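Local atomic coordinates of organophosphorus hydrolase (Pseudomonas pseudoalcaligenes, PDB entry 4LE6), a protein that probably hydrolyses organophosphate triesters, using two zinc ions bound in a metallo-beta-lactamase fold. Residues Ser269-Ala272 / Arg273-Gln277. Sequence-based numbering, arbitrary orientation.
Sequences SDQA and RQSRQ
The first two turns of helix 269-286 carry an i to i+3 salt bridge between Asp-270 and Arg-273. OD1 of Asp-270 meets NH2 of Arg-273 at 2.6 Å. The two side chains run side by side and point the same way. Their flat ends do not share a plane: carboxylate and guanidinium are turned 54° apart, and CA of Asp-270 lies over one face of the guanidinium, towards its rim. Arg-273 gets there by sending CG anti to its backbone N and then folding the chain back at chi3 (49°), towards the start of the helix.

The backbone follows the alpha-helical i to i+4 pattern. Arg-273 N bonds to Ser-269 O (2.8 Å), Gln-274 N to Asp-270 O, Ser-275 N to Gln-271 O and Arg-276 N to Ala-272 O. The bond from Ser-275 N is almost straight, at 176°. Just ahead of these turns, Asp-268 OD1 accepts from Gln-271 N.

In the metallo-beta-lactamase fold of this enzyme the helix belongs to the connection between the neighbouring parallel strands 240-246 and 289-292. This end of it lies near the dizinc site, with the side chain of Ala-272 about 10 Å from a zinc ion and about 5 Å from that of the zinc ligand His-226. Ser-275 has OG beside its own backbone N, 3.1 Å from Gln-271 O, and hydrogen-bonded to Pro-224 O.

Arg-276 also bends at chi3, and Ala-272 O lies over one face of its guanidinium, towards the rim, 3.9 Å from Arg-276 NH2. A water in the guanidinium plane accepts from Arg-276 NH1 (2.7 Å) and donates to Ser-269 O (3.0 Å). Ser-269 O thus receives two bonds. NE and NH2 of Arg-276 donate to Pro-259 O and Ile-248 O.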
# COMPACT_ATOMS: atom_id res chain seq x y z
N SER A 269 22.20 -1.03 -21.05
CA SER A 269 21.85 -1.84 -19.87
C SER A 269 22.97 -1.86 -18.82
O SER A 269 22.69 -1.82 -17.62
CB SER A 269 21.47 -3.26 -20.29
OG SER A 269 22.50 -3.87 -21.04
N ASP A 270 24.22 -1.91 -19.28
CA ASP A 270 25.37 -1.81 -18.37
C ASP A 270 25.35 -0.51 -17.58
O ASP A 270 25.47 -0.49 -16.36
CB ASP A 270 26.68 -1.86 -19.16
CG ASP A 270 26.94 -3.22 -19.78
OD1 ASP A 270 26.26 -4.19 -19.39
OD2 ASP A 270 27.84 -3.31 -20.64
N GLN A 271 25.18 0.59 -18.30
CA GLN A 271 25.12 1.90 -17.67
C GLN A 271 23.90 2.01 -16.73
O GLN A 271 24.01 2.49 -15.59
CB GLN A 271 25.07 2.99 -18.74
CG GLN A 271 25.15 4.38 -18.16
CD GLN A 271 25.24 5.46 -19.21
OE1 GLN A 271 24.53 5.42 -20.22
NE2 GLN A 271 26.11 6.43 -18.99
N ALA A 272 22.74 1.58 -17.22
CA ALA A 272 21.53 1.59 -16.38
C ALA A 272 21.78 0.80 -15.09
O ALA A 272 21.40 1.21 -14.00
CB ALA A 272 20.35 0.99 -17.13
N ARG A 273 22.46 -0.34 -15.23
CA ARG A 273 22.79 -1.17 -14.07
C ARG A 273 23.75 -0.47 -13.10
O ARG A 273 23.55 -0.50 -11.88
CB ARG A 273 23.37 -2.51 -14.54
CG ARG A 273 24.15 -3.27 -13.49
CD ARG A 273 24.31 -4.74 -13.84
NE ARG A 273 24.77 -5.00 -15.20
CZ ARG A 273 25.99 -4.74 -15.66
NH1 ARG A 273 26.90 -4.18 -14.88
NH2 ARG A 273 26.30 -5.03 -16.92
N GLN A 274 24.81 0.15 -13.63
CA GLN A 274 25.71 0.96 -12.80
C GLN A 274 24.99 2.09 -12.02
O GLN A 274 25.15 2.27 -10.78
CB GLN A 274 26.82 1.56 -13.66
CG GLN A 274 27.92 2.27 -12.86
CD GLN A 274 28.96 2.97 -13.75
OE1 GLN A 274 28.69 3.30 -14.91
NE2 GLN A 274 30.14 3.20 -13.20
N SER A 275 24.16 2.83 -12.74
CA SER A 275 23.36 3.89 -12.09
C SER A 275 22.43 3.30 -11.04
O SER A 275 22.29 3.85 -9.94
CB SER A 275 22.55 4.64 -13.14
OG SER A 275 23.43 5.18 -14.10
N ARG A 276 21.79 2.18 -11.35
CA ARG A 276 20.92 1.53 -10.36
C ARG A 276 21.69 1.13 -9.09
O ARG A 276 21.27 1.43 -7.97
CB ARG A 276 20.24 0.31 -10.96
CG ARG A 276 19.43 -0.52 -9.94
CD ARG A 276 18.48 -1.50 -10.62
NE ARG A 276 19.15 -2.32 -11.63
CZ ARG A 276 19.06 -2.13 -12.94
NH1 ARG A 276 19.71 -2.93 -13.76
NH2 ARG A 276 18.34 -1.14 -13.44
N GLN A 277 22.83 0.45 -9.26
CA GLN A 277 23.66 0.06 -8.11
C GLN A 277 24.02 1.28 -7.25
O GLN A 277 23.87 1.26 -6.00
CB GLN A 277 24.92 -0.64 -8.59
CG GLN A 277 24.65 -2.03 -9.14
CD GLN A 277 24.53 -3.10 -8.06
OE1 GLN A 277 24.35 -2.80 -6.88
NE2 GLN A 277 24.65 -4.36 -8.47
O HOH W 1 19.94 -2.24 -16.37